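Local coordinates for mandelate racemase/muconate lactonizing enzyme-like protein (Rubrobacter xylanophilus DSM 9941, PDB 3CYJ) that belongs to the enolase superfamily, pairing an enolase-type N-terminal domain with a TIM-barrel-like C-terminal domain, and binds a sodium ion in the barrel, at residues I217-E222 with I266-V271; A247-W252 with S295-P300; E227-L232 with L257-G262; I286-Q291 with A309-L314. One frame throughout, in Å; residues are numbered along the deposited sequence.

Contact 1. Residues I217-E222 with I266-V271. With NA (sodium ion), chain E.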
loop_
_atom_site.group_PDB
_atom_site.type_symbol
_atom_site.label_atom_id
_atom_site.label_comp_id
_atom_site.label_asym_id
_atom_site.label_seq_id
_atom_site.Cartn_x
_atom_site.Cartn_y
_atom_site.Cartn_z
ATOM N N ILE A 217 -31.827 -2.907 -11.187
ATOM C CA ILE A 217 -30.807 -2.685 -12.234
ATOM C C ILE A 217 -29.563 -3.579 -12.068
ATOM O O ILE A 217 -29.222 -4.030 -10.950
ATOM C CB ILE A 217 -30.361 -1.196 -12.324
ATOM C CG1 ILE A 217 -29.600 -0.800 -11.036
ATOM C CG2 ILE A 217 -31.611 -0.260 -12.648
ATOM C CD1 ILE A 217 -28.617 0.360 -11.207
ATOM N N SER A 218 -28.860 -3.791 -13.184
ATOM C CA SER A 218 -27.709 -4.675 -13.181
ATOM C C SER A 218 -26.431 -3.993 -13.576
ATOM O O SER A 218 -25.375 -4.644 -13.653
ATOM C CB SER A 218 -27.944 -5.800 -14.213
ATOM O OG SER A 218 -29.246 -6.296 -14.011
ATOM N N TYR A 219 -26.501 -2.700 -13.864
ATOM C CA TYR A 219 -25.360 -2.044 -14.531
ATOM C C TYR A 219 -25.459 -0.569 -14.273
ATOM O O TYR A 219 -26.509 0.041 -14.487
ATOM C CB TYR A 219 -25.471 -2.294 -16.015
ATOM C CG TYR A 219 -24.285 -1.934 -16.914
ATOM C CD1 TYR A 219 -23.360 -2.911 -17.258
ATOM C CD2 TYR A 219 -24.178 -0.668 -17.556
ATOM C CE1 TYR A 219 -22.303 -2.652 -18.121
ATOM C CE2 TYR A 219 -23.124 -0.399 -18.458
ATOM C CZ TYR A 219 -22.203 -1.407 -18.727
ATOM O OH TYR A 219 -21.126 -1.249 -19.587
ATOM N N LEU A 220 -24.364 0.001 -13.770
ATOM C CA LEU A 220 -24.308 1.423 -13.470
ATOM C C LEU A 220 -23.056 1.979 -14.145
ATOM O O LEU A 220 -21.962 1.755 -13.672
ATOM C CB LEU A 220 -24.299 1.692 -11.944
ATOM C CG LEU A 220 -24.070 3.171 -11.520
ATOM C CD1 LEU A 220 -24.972 4.154 -12.344
ATOM C CD2 LEU A 220 -24.232 3.413 -10.035
ATOM N N GLU A 221 -23.254 2.725 -15.239
ATOM C CA GLU A 221 -22.164 3.258 -16.009
ATOM C C GLU A 221 -21.825 4.735 -15.647
ATOM O O GLU A 221 -22.719 5.584 -15.490
ATOM C CB GLU A 221 -22.487 3.141 -17.487
ATOM C CG GLU A 221 -21.279 3.454 -18.328
ATOM C CD GLU A 221 -21.629 3.579 -19.813
ATOM O OE1 GLU A 221 -22.645 2.961 -20.249
ATOM O OE2 GLU A 221 -20.886 4.309 -20.527
ATOM N N GLU A 222 -20.526 5.020 -15.519
ATOM C CA GLU A 222 -20.057 6.382 -15.292
ATOM C C GLU A 222 -20.783 7.108 -14.167
ATOM O O GLU A 222 -21.237 8.249 -14.343
ATOM C CB GLU A 222 -20.141 7.189 -16.581
ATOM C CG GLU A 222 -19.014 6.796 -17.562
ATOM C CD GLU A 222 -19.118 7.470 -18.958
ATOM O OE1 GLU A 222 -20.124 8.163 -19.246
ATOM O OE2 GLU A 222 -18.190 7.281 -19.787
ATOM N N ILE A 266 -16.595 -3.610 -15.044
ATOM C CA ILE A 266 -16.674 -3.797 -16.478
ATOM C C ILE A 266 -15.937 -2.674 -17.234
ATOM O O ILE A 266 -16.201 -1.501 -17.017
ATOM C CB ILE A 266 -18.164 -3.886 -16.992
ATOM C CG1 ILE A 266 -18.942 -4.985 -16.257
ATOM C CG2 ILE A 266 -18.198 -4.168 -18.505
ATOM C CD1 ILE A 266 -20.286 -5.258 -16.784
ATOM N N LEU A 267 -15.001 -3.049 -18.111
ATOM C CA LEU A 267 -14.213 -2.083 -18.828
ATOM C C LEU A 267 -14.867 -1.803 -20.179
ATOM O O LEU A 267 -15.344 -2.730 -20.845
ATOM C CB LEU A 267 -12.793 -2.595 -19.001
ATOM C CG LEU A 267 -11.798 -1.679 -19.763
ATOM C CD1 LEU A 267 -11.707 -0.371 -19.086
ATOM C CD2 LEU A 267 -10.420 -2.197 -19.735
ATOM N N GLN A 268 -14.900 -0.532 -20.577
ATOM C CA GLN A 268 -15.477 -0.158 -21.842
ATOM C C GLN A 268 -14.449 0.534 -22.682
ATOM O O GLN A 268 -13.579 1.213 -22.156
ATOM C CB GLN A 268 -16.605 0.837 -21.642
ATOM C CG GLN A 268 -17.676 0.367 -20.714
ATOM C CD GLN A 268 -18.688 1.442 -20.430
ATOM O OE1 GLN A 268 -19.832 1.143 -20.223
ATOM N NE2 GLN A 268 -18.261 2.696 -20.385
ATOM N N ALA A 269 -14.553 0.373 -24.003
ATOM C CA ALA A 269 -13.845 1.249 -24.912
ATOM C C ALA A 269 -14.675 1.445 -26.196
ATOM O O ALA A 269 -15.638 0.731 -26.460
ATOM C CB ALA A 269 -12.397 0.758 -25.173
ATOM N N ASP A 270 -14.341 2.479 -26.948
ATOM C CA ASP A 270 -15.097 2.853 -28.130
ATOM C C ASP A 270 -14.136 2.721 -29.283
ATOM O O ASP A 270 -13.135 3.427 -29.342
ATOM C CB ASP A 270 -15.536 4.298 -27.929
ATOM C CG ASP A 270 -16.318 4.886 -29.113
ATOM O OD1 ASP A 270 -16.086 4.528 -30.299
ATOM O OD2 ASP A 270 -17.132 5.772 -28.842
ATOM N N VAL A 271 -14.418 1.794 -30.183
ATOM C CA VAL A 271 -13.518 1.547 -31.322
ATOM C C VAL A 271 -13.188 2.831 -32.148
ATOM O O VAL A 271 -12.127 2.918 -32.808
ATOM C CB VAL A 271 -14.072 0.416 -32.262
ATOM C CG1 VAL A 271 -15.135 0.938 -33.154
ATOM C CG2 VAL A 271 -13.003 -0.162 -33.111
HETATM NA NA NA E . -21.617 6.753 -21.023
#
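The Tyr219 ring meets the methyl end of Ile266 at its edge, CE1 lying 3.6 Å from Ile266 CD1. Both residues stand on parallel strands of the TIM-barrel-like C-terminal domain of this enolase-superfamily protein. Strands 219-221 and 266-269 are not neighbours. Strand 244-247 runs between them, and their short axes pass 9.9 Å apart at 47°. The contact is therefore made by side chains inside the barrel.

Tyr219 and Gln268 reach for each other from opposite directions. Tyr219 CG is anti to the backbone N (chi1 -169°), which sends the ring across the barrel. Its OH gives a hydrogen bond to Gln268 OE1 at 2.8 Å, in the carbonyl plane and on a lone pair. With OE1 taken by the tyrosine, Gln268 NE2 makes a weak bond to Glu221 OE2 at 3.1 Å, the amide and carboxylate planes being almost perpendicular. Gln268 OE1 also lies close to the carboxylate, 3.1 Å from Glu221 CD, acceptor beside acceptor.

Glu221 is a metal ligand, so Gln268 is a second-shell residue and Tyr219 holds it in turn. The other carboxylate oxygen, OE1, forms a salt bridge with Lys164. The two oxygens thus have separate tasks. Asp194 OD2 also binds the sodium ion, which Glu221 OE2 meets at 2.6 Å and Glu222 OE1 at 2.7 Å.

Contact 2. Residues A247-W252 with S295-P300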
loop_
_atom_site.group_PDB
_atom_site.type_symbol
_atom_site.label_atom_id
_atom_site.label_comp_id
_atom_site.label_asym_id
_atom_site.label_seq_id
_atom_site.Cartn_x
_atom_site.Cartn_y
_atom_site.Cartn_z
ATOM N N ALA A 247 -17.096 1.680 -16.798
ATOM C CA ALA A 247 -16.541 2.958 -17.243
ATOM C C ALA A 247 -15.554 2.713 -18.344
ATOM O O ALA A 247 -15.143 1.584 -18.523
ATOM C CB ALA A 247 -15.897 3.687 -16.081
ATOM N N GLY A 248 -15.192 3.751 -19.100
ATOM C CA GLY A 248 -14.125 3.599 -20.063
ATOM C C GLY A 248 -14.069 4.304 -21.397
ATOM O O GLY A 248 -13.014 4.239 -22.081
ATOM N N GLU A 249 -15.135 4.951 -21.838
ATOM C CA GLU A 249 -15.011 5.666 -23.145
ATOM C C GLU A 249 -13.895 6.721 -23.398
ATOM O O GLU A 249 -13.534 6.957 -24.546
ATOM C CB GLU A 249 -16.328 6.284 -23.559
ATOM C CG GLU A 249 -17.012 7.062 -22.438
ATOM C CD GLU A 249 -18.125 7.904 -22.961
ATOM O OE1 GLU A 249 -19.153 8.101 -22.264
ATOM O OE2 GLU A 249 -17.966 8.369 -24.108
ATOM N N TYR A 250 -13.342 7.360 -22.378
ATOM C CA TYR A 250 -12.464 8.492 -22.682
ATOM C C TYR A 250 -10.974 8.259 -22.573
ATOM O O TYR A 250 -10.228 9.212 -22.655
ATOM C CB TYR A 250 -12.838 9.702 -21.834
ATOM C CG TYR A 250 -14.288 10.119 -22.021
ATOM C CD1 TYR A 250 -14.738 10.619 -23.248
ATOM C CD2 TYR A 250 -15.208 9.995 -20.987
ATOM C CE1 TYR A 250 -16.086 11.009 -23.413
ATOM C CE2 TYR A 250 -16.532 10.384 -21.151
ATOM C CZ TYR A 250 -16.966 10.884 -22.358
ATOM O OH TYR A 250 -18.285 11.239 -22.517
ATOM N N GLU A 251 -10.517 7.020 -22.410
ATOM C CA GLU A 251 -9.088 6.794 -22.229
ATOM C C GLU A 251 -8.432 6.765 -23.569
ATOM O O GLU A 251 -9.077 6.403 -24.559
ATOM C CB GLU A 251 -8.839 5.464 -21.483
ATOM C CG GLU A 251 -9.207 5.532 -20.010
ATOM C CD GLU A 251 -10.661 5.568 -19.825
ATOM O OE1 GLU A 251 -11.325 4.952 -20.680
ATOM O OE2 GLU A 251 -11.145 6.213 -18.855
ATOM N N TRP A 252 -7.153 7.140 -23.608
ATOM C CA TRP A 252 -6.450 7.140 -24.886
ATOM C C TRP A 252 -5.001 6.553 -24.724
ATOM O O TRP A 252 -4.192 6.549 -25.648
ATOM C CB TRP A 252 -6.547 8.549 -25.567
ATOM C CG TRP A 252 -7.817 9.466 -25.144
ATOM C CD1 TRP A 252 -7.980 10.134 -23.946
ATOM C CD2 TRP A 252 -9.009 9.787 -25.923
ATOM N NE1 TRP A 252 -9.182 10.826 -23.938
ATOM C CE2 TRP A 252 -9.823 10.630 -25.128
ATOM C CE3 TRP A 252 -9.468 9.428 -27.192
ATOM C CZ2 TRP A 252 -11.055 11.130 -25.573
ATOM C CZ3 TRP A 252 -10.706 9.926 -27.626
ATOM C CH2 TRP A 252 -11.486 10.752 -26.810
ATOM N N SER A 295 -16.905 -4.235 -22.578
ATOM C CA SER A 295 -18.133 -3.885 -23.278
ATOM C C SER A 295 -17.830 -2.752 -24.262
ATOM O O SER A 295 -17.192 -1.731 -23.881
ATOM C CB SER A 295 -19.214 -3.482 -22.281
ATOM O OG SER A 295 -20.386 -3.087 -22.964
ATOM N N ALA A 296 -18.189 -2.945 -25.528
ATOM C CA ALA A 296 -17.917 -1.921 -26.523
ATOM C C ALA A 296 -18.921 -0.782 -26.478
ATOM O O ALA A 296 -20.138 -0.973 -26.280
ATOM C CB ALA A 296 -17.831 -2.509 -27.898
ATOM N N HIS A 297 -18.388 0.409 -26.595
ATOM C CA HIS A 297 -19.193 1.621 -26.479
ATOM C C HIS A 297 -19.358 2.251 -27.885
ATOM O O HIS A 297 -18.351 2.415 -28.603
ATOM C CB HIS A 297 -18.470 2.547 -25.494
ATOM C CG HIS A 297 -19.125 3.868 -25.292
ATOM N ND1 HIS A 297 -20.131 4.063 -24.365
ATOM C CD2 HIS A 297 -18.895 5.077 -25.869
ATOM C CE1 HIS A 297 -20.509 5.332 -24.399
ATOM N NE2 HIS A 297 -19.774 5.967 -25.303
ATOM N N CYS A 298 -20.626 2.522 -28.269
ATOM C CA CYS A 298 -21.026 3.250 -29.503
ATOM C C CYS A 298 -20.655 2.563 -30.862
ATOM O O CYS A 298 -20.021 1.508 -30.878
ATOM C CB CYS A 298 -20.529 4.724 -29.415
ATOM S SG CYS A 298 -21.588 5.733 -28.210
ATOM N N ALA A 299 -21.055 3.180 -31.990
ATOM C CA ALA A 299 -20.653 2.745 -33.360
ATOM C C ALA A 299 -20.883 1.232 -33.643
ATOM O O ALA A 299 -19.914 0.484 -33.919
ATOM C CB ALA A 299 -19.159 3.136 -33.664
ATOM N N PRO A 300 -22.158 0.792 -33.578
ATOM C CA PRO A 300 -22.429 -0.628 -33.649
ATOM C C PRO A 300 -21.902 -1.251 -34.920
ATOM O O PRO A 300 -21.460 -2.385 -34.884
ATOM C CB PRO A 300 -23.979 -0.732 -33.583
ATOM C CG PRO A 300 -24.502 0.640 -33.290
ATOM C CD PRO A 300 -23.365 1.619 -33.374
#
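Glu249 CB sits over one face of the His297 imidazole. It lies 3.9 Å from the ring centroid and 23° off the ring normal, a CH-pi contact. The methylene is offset toward the rim. Glu249 CB is nearest to His297 CD2, at 3.7 Å. Glu249 CG takes the position between the backbone N and the carbonyl carbon (chi1 47°). From there the chain runs on extended past the NE2 side of the ring, and CG itself also lies against one face of the neighbouring Tyr250 ring. The carboxylate carbon Glu249 CD comes 3.5 Å from His297 NE2. At the tip, Glu249 OE2 is 3.2 Å from His297 NE2, with carboxylate and ring planes 42° apart. OE2 also has a salt bridge to Arg273, its strongest partner. OE1 is close to Glu222 OE2, a pair of like charges beside the sodium ion.

His297 is at the C-terminal end of the strand that begins at residue 294. Glu249 comes just after strand 244-247. Gly248, before Glu249, has backbone angles that call for glycine, and it starts a type I turn ending at Glu251. Side chains converging from the C-terminal ends of strands and the loops beyond them are characteristic of the mouth of a TIM barrel, where enolase-superfamily members carry their metal site.

Contact 3. Residues E227-L232 with L257-G262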
loop_
_atom_site.group_PDB
_atom_site.type_symbol
_atom_site.label_atom_id
_atom_site.label_comp_id
_atom_site.label_asym_id
_atom_site.label_seq_id
_atom_site.Cartn_x
_atom_site.Cartn_y
_atom_site.Cartn_z
ATOM N N GLU A 227 -12.510 10.275 -14.921
ATOM C CA GLU A 227 -11.205 10.713 -14.404
ATOM C C GLU A 227 -11.113 10.460 -12.908
ATOM O O GLU A 227 -10.021 10.439 -12.363
ATOM C CB GLU A 227 -10.974 12.204 -14.677
ATOM C CG GLU A 227 -10.156 12.485 -15.956
ATOM C CD GLU A 227 -8.669 12.796 -15.690
ATOM O OE1 GLU A 227 -7.928 11.883 -15.240
ATOM O OE2 GLU A 227 -8.241 13.954 -15.938
ATOM N N ASP A 228 -12.250 10.262 -12.240
ATOM C CA ASP A 228 -12.250 10.052 -10.785
ATOM C C ASP A 228 -12.109 8.586 -10.413
ATOM O O ASP A 228 -13.081 7.958 -10.033
ATOM C CB ASP A 228 -13.514 10.648 -10.127
ATOM C CG ASP A 228 -13.525 10.463 -8.605
ATOM O OD1 ASP A 228 -12.463 10.194 -8.033
ATOM O OD2 ASP A 228 -14.598 10.578 -7.962
ATOM N N ARG A 229 -10.902 8.042 -10.496
ATOM C CA ARG A 229 -10.708 6.604 -10.214
ATOM C C ARG A 229 -10.928 6.185 -8.754
ATOM O O ARG A 229 -11.453 5.092 -8.482
ATOM C CB ARG A 229 -9.361 6.106 -10.748
ATOM C CG ARG A 229 -9.094 6.554 -12.180
ATOM C CD ARG A 229 -7.814 5.944 -12.762
ATOM N NE ARG A 229 -6.720 5.851 -11.789
ATOM C CZ ARG A 229 -5.780 6.788 -11.631
ATOM N NH1 ARG A 229 -5.814 7.894 -12.380
ATOM N NH2 ARG A 229 -4.815 6.623 -10.716
ATOM N N GLU A 230 -10.571 7.042 -7.804
ATOM C CA GLU A 230 -10.872 6.729 -6.415
ATOM C C GLU A 230 -12.388 6.661 -6.145
ATOM O O GLU A 230 -12.863 5.833 -5.346
ATOM C CB GLU A 230 -10.232 7.761 -5.506
ATOM C CG GLU A 230 -10.939 7.905 -4.131
ATOM C CD GLU A 230 -10.546 6.774 -3.177
ATOM O OE1 GLU A 230 -11.367 6.433 -2.273
ATOM O OE2 GLU A 230 -9.416 6.222 -3.359
ATOM N N GLY A 231 -13.148 7.544 -6.804
ATOM C CA GLY A 231 -14.605 7.428 -6.738
ATOM C C GLY A 231 -15.180 6.137 -7.328
ATOM O O GLY A 231 -16.133 5.568 -6.786
ATOM N N LEU A 232 -14.630 5.713 -8.466
ATOM C CA LEU A 232 -15.057 4.508 -9.139
ATOM C C LEU A 232 -14.745 3.297 -8.283
ATOM O O LEU A 232 -15.580 2.408 -8.119
ATOM C CB LEU A 232 -14.349 4.373 -10.490
ATOM C CG LEU A 232 -14.865 5.207 -11.657
ATOM C CD1 LEU A 232 -13.969 5.018 -12.852
ATOM C CD2 LEU A 232 -16.297 4.821 -12.010
ATOM N N LEU A 257 -6.218 2.648 -19.616
ATOM C CA LEU A 257 -7.085 1.457 -19.539
ATOM C C LEU A 257 -6.639 0.517 -18.425
ATOM O O LEU A 257 -7.466 0.011 -17.652
ATOM C CB LEU A 257 -7.134 0.728 -20.869
ATOM C CG LEU A 257 -8.027 1.410 -21.899
ATOM C CD1 LEU A 257 -8.155 0.534 -23.125
ATOM C CD2 LEU A 257 -9.430 1.799 -21.361
ATOM N N HIS A 258 -5.324 0.344 -18.320
ATOM C CA HIS A 258 -4.744 -0.426 -17.253
ATOM C C HIS A 258 -5.045 0.142 -15.839
ATOM O O HIS A 258 -5.259 -0.611 -14.892
ATOM C CB HIS A 258 -3.229 -0.526 -17.474
ATOM C CG HIS A 258 -2.502 -1.096 -16.306
ATOM N ND1 HIS A 258 -2.006 -0.305 -15.291
ATOM C CD2 HIS A 258 -2.241 -2.380 -15.949
ATOM C CE1 HIS A 258 -1.448 -1.078 -14.366
ATOM N NE2 HIS A 258 -1.585 -2.341 -14.736
ATOM N N ASP A 259 -4.983 1.470 -15.680
ATOM C CA ASP A 259 -5.395 2.089 -14.415
ATOM C C ASP A 259 -6.902 1.889 -14.208
ATOM O O ASP A 259 -7.327 1.493 -13.137
ATOM C CB ASP A 259 -5.048 3.572 -14.374
ATOM C CG ASP A 259 -3.503 3.839 -14.267
ATOM O OD1 ASP A 259 -2.741 2.946 -13.787
ATOM O OD2 ASP A 259 -3.072 4.957 -14.682
ATOM N N LEU A 260 -7.710 2.132 -15.233
ATOM C CA LEU A 260 -9.170 1.935 -15.087
ATOM C C LEU A 260 -9.542 0.494 -14.726
ATOM O O LEU A 260 -10.393 0.307 -13.885
ATOM C CB LEU A 260 -9.897 2.314 -16.367
ATOM C CG LEU A 260 -11.390 2.559 -16.250
ATOM C CD1 LEU A 260 -11.643 3.638 -15.198
ATOM C CD2 LEU A 260 -11.967 2.998 -17.599
ATOM N N ALA A 261 -8.872 -0.506 -15.344
ATOM C CA ALA A 261 -9.173 -1.919 -15.111
ATOM C C ALA A 261 -9.086 -2.244 -13.636
ATOM O O ALA A 261 -9.805 -3.094 -13.154
ATOM C CB ALA A 261 -8.285 -2.841 -15.922
ATOM N N GLY A 262 -8.232 -1.573 -12.881
ATOM C CA GLY A 262 -8.192 -1.846 -11.435
ATOM C C GLY A 262 -9.311 -1.210 -10.623
ATOM O O GLY A 262 -9.309 -1.359 -9.400
#
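Leu232 and Leu260 make the apolar part of this contact, their CD1 methyls meeting at 3.6 Å. It joins two outer helices of the TIM-barrel-like domain, 229-238 and 254-261, which flank strand 244-247 in the chain. The first enters by its N-terminal turn, the second by its last turns. With its CG turned away from the backbone N (chi1 -162°), Leu260 brings CD1 to the leucine of the other helix. Both leucines are buried. Leu232 also packs on Pro223, and Leu260 on Leu267 of the barrel strand that follows its helix.

The charged residues meet further out, where the contact is only partly buried. Here the touching is done by carbon and not by the carboxylate. Asp259 CB lies over one face of the Arg229 guanidinium, 3.8 Å from NE. The arginine chain is bent at chi3 (-38°), and the guanidinium and carboxylate planes are 29° apart. Within the chain the charged ends stay apart, Arg229 NH1 and Asp259 OD2 being 4.6 Å from each other. Each finds its main partner across a subunit interface instead. There, Arg229 NH1 pairs with Asp259 of a second subunit, and Asp259 OD2 with Arg229 of that second subunit, so the salt bridges are between chains and reciprocal.

Hydrogen bonding serves the helix start. Asp228 is the N-cap of helix 229-238, and its OD1 also has a salt bridge to Arg201. Gly231 N gives its bond to Asp228 OD1 at 3.0 Å, reaching it from above the carboxylate plane.

Contact 4. Residues I286-Q291 with A309-L314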
loop_
_atom_site.group_PDB
_atom_site.type_symbol
_atom_site.label_atom_id
_atom_site.label_comp_id
_atom_site.label_asym_id
_atom_site.label_seq_id
_atom_site.Cartn_x
_atom_site.Cartn_y
_atom_site.Cartn_z
ATOM N N ILE A 286 -5.621 -6.449 -21.656
ATOM C CA ILE A 286 -5.908 -5.751 -20.404
ATOM C C ILE A 286 -6.992 -6.465 -19.632
ATOM O O ILE A 286 -6.872 -6.696 -18.438
ATOM C CB ILE A 286 -6.255 -4.249 -20.589
ATOM C CG1 ILE A 286 -5.080 -3.495 -21.235
ATOM C CG2 ILE A 286 -6.605 -3.645 -19.264
ATOM C CD1 ILE A 286 -4.013 -3.181 -20.319
ATOM N N CYS A 287 -8.053 -6.817 -20.328
ATOM C CA CYS A 287 -9.198 -7.415 -19.679
ATOM C C CYS A 287 -8.922 -8.823 -19.145
ATOM O O CYS A 287 -9.327 -9.127 -18.035
ATOM C CB CYS A 287 -10.415 -7.409 -20.609
ATOM S SG CYS A 287 -11.102 -5.725 -20.725
ATOM N N ARG A 288 -8.297 -9.689 -19.939
ATOM C CA ARG A 288 -7.966 -11.043 -19.445
ATOM C C ARG A 288 -6.895 -10.971 -18.329
ATOM O O ARG A 288 -6.955 -11.731 -17.346
ATOM C CB ARG A 288 -7.472 -11.978 -20.581
ATOM C CG ARG A 288 -8.348 -12.121 -21.823
ATOM C CD ARG A 288 -9.744 -12.610 -21.482
ATOM N NE ARG A 288 -9.769 -13.914 -20.833
ATOM C CZ ARG A 288 -10.175 -14.142 -19.582
ATOM N NH1 ARG A 288 -10.148 -15.392 -19.099
ATOM N NH2 ARG A 288 -10.612 -13.150 -18.803
ATOM N N GLY A 289 -5.917 -10.067 -18.474
ATOM C CA GLY A 289 -4.910 -9.859 -17.418
ATOM C C GLY A 289 -5.486 -9.453 -16.062
ATOM O O GLY A 289 -4.959 -9.834 -15.026
ATOM N N HIS A 290 -6.589 -8.693 -16.079
ATOM C CA HIS A 290 -7.241 -8.218 -14.885
ATOM C C HIS A 290 -8.482 -9.041 -14.538
ATOM O O HIS A 290 -9.099 -8.822 -13.485
ATOM C CB HIS A 290 -7.662 -6.781 -15.084
ATOM C CG HIS A 290 -6.576 -5.779 -14.862
ATOM N ND1 HIS A 290 -5.649 -5.450 -15.833
ATOM C CD2 HIS A 290 -6.307 -4.984 -13.799
ATOM C CE1 HIS A 290 -4.833 -4.518 -15.367
ATOM N NE2 HIS A 290 -5.220 -4.205 -14.139
ATOM N N GLN A 291 -8.849 -9.978 -15.413
ATOM C CA GLN A 291 -10.032 -10.842 -15.241
ATOM C C GLN A 291 -11.399 -10.131 -15.163
ATOM O O GLN A 291 -12.295 -10.520 -14.370
ATOM C CB GLN A 291 -9.881 -11.765 -14.004
ATOM C CG GLN A 291 -8.669 -12.620 -14.047
ATOM C CD GLN A 291 -8.869 -13.720 -15.008
ATOM O OE1 GLN A 291 -9.708 -14.621 -14.784
ATOM N NE2 GLN A 291 -8.150 -13.649 -16.128
ATOM N N ALA A 309 -13.321 -10.138 -32.396
ATOM C CA ALA A 309 -11.914 -10.461 -32.144
ATOM C C ALA A 309 -11.530 -10.389 -30.650
ATOM O O ALA A 309 -10.362 -10.602 -30.292
ATOM C CB ALA A 309 -11.032 -9.550 -32.956
ATOM N N VAL A 310 -12.501 -10.029 -29.804
ATOM C CA VAL A 310 -12.261 -9.724 -28.379
ATOM C C VAL A 310 -12.833 -10.858 -27.530
ATOM O O VAL A 310 -14.048 -11.029 -27.468
ATOM C CB VAL A 310 -12.881 -8.309 -27.998
ATOM C CG1 VAL A 310 -12.737 -7.969 -26.494
ATOM C CG2 VAL A 310 -12.234 -7.228 -28.856
ATOM N N GLU A 311 -11.969 -11.677 -26.948
ATOM C CA GLU A 311 -12.443 -12.793 -26.152
ATOM C C GLU A 311 -13.290 -12.374 -24.941
ATOM O O GLU A 311 -14.349 -12.962 -24.628
ATOM C CB GLU A 311 -11.277 -13.658 -25.676
ATOM C CG GLU A 311 -11.854 -14.977 -25.164
ATOM C CD GLU A 311 -10.825 -15.895 -24.549
ATOM O OE1 GLU A 311 -9.650 -15.455 -24.390
ATOM O OE2 GLU A 311 -11.236 -17.037 -24.197
ATOM N N SER A 312 -12.813 -11.348 -24.250
ATOM C CA SER A 312 -13.460 -10.903 -23.010
ATOM C C SER A 312 -14.783 -10.121 -23.238
ATOM O O SER A 312 -15.397 -9.624 -22.288
ATOM C CB SER A 312 -12.459 -10.138 -22.119
ATOM O OG SER A 312 -11.859 -9.126 -22.874
ATOM N N LEU A 313 -15.252 -10.069 -24.490
ATOM C CA LEU A 313 -16.545 -9.393 -24.785
ATOM C C LEU A 313 -17.771 -9.897 -23.987
ATOM O O LEU A 313 -18.115 -11.086 -24.025
ATOM C CB LEU A 313 -16.849 -9.435 -26.287
ATOM C CG LEU A 313 -18.098 -8.645 -26.685
ATOM C CD1 LEU A 313 -17.885 -7.124 -26.790
ATOM C CD2 LEU A 313 -18.626 -9.197 -27.965
ATOM N N LEU A 314 -18.419 -8.984 -23.260
ATOM C CA LEU A 314 -19.707 -9.251 -22.646
ATOM C C LEU A 314 -20.806 -8.869 -23.640
ATOM O O LEU A 314 -21.739 -9.643 -23.880
ATOM C CB LEU A 314 -19.878 -8.398 -21.400
ATOM C CG LEU A 314 -21.042 -8.731 -20.474
ATOM C CD1 LEU A 314 -21.028 -10.199 -20.112
ATOM C CD2 LEU A 314 -20.975 -7.853 -19.228
#
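Cys287 and Ser312 make the tightest packing here, Cys287 CB lying 3.2 Å from Ser312 OG. They join helix 283-290, on the outside of the TIM-barrel-like domain, to the turn that leads into barrel strand 313-319. Beside this pair, Arg288 CD rests on Ser312 CB at 3.7 Å. A chi1 of 52° tucks Ser312 OG back over its own backbone, and OG hydrogen-bonds with Asp284, about one turn before Cys287 on helix 283-290. Asp284 also accepts from Glu311 N, tying the type I turn of residues 310-313 to the helix.

The ionic part is long and less certain. Arg288 bends at chi2 and chi3, placing NE near Glu311 OE1 in a long salt bridge of 3.9 Å. The carboxylate oxygen lies at the guanidinium edge, with the two planes nearly perpendicular. Its position is less sure, and its stronger partner is Arg282 of a neighbouring subunit.

Hydrogen bonds within 286-291 finish the helix. Gln291 has positive phi and is the C-prime residue of a Schellman motif. Its side chain folds back, NE2 giving a bond to Arg288 O at 2.6 Å in the carbonyl plane. Ile286 O is gripped twice by His290, from opposite faces of its plane: the backbone N and the ring ND1 each lie 3.1 Å from it.

How the contacts relate
All four contacts belong to one barrel domain. Contacts 1 and 2 form its metal end, with centres about 8 Å apart. Their strands 266-269 and 294-296 are neighbours, and Ala269 O lies 2.8 Å from His297 N, probably a hydrogen bond. Contact 1 supplies two sodium ligands, and the Glu249 side chain of contact 2 comes within about 3 Å of the ion. Contact 3 lies in the helical layer, which contact 4 joins to the start of strand 313-319. Their centres are about 17 Å apart, and His258 CD2 meets His290 CE1 at 3.4 Å. Leu267 links both to contact 1: its CD1 touches Leu260 CD2 and its CD2 touches Cys287 SG, each at 3.7 Å.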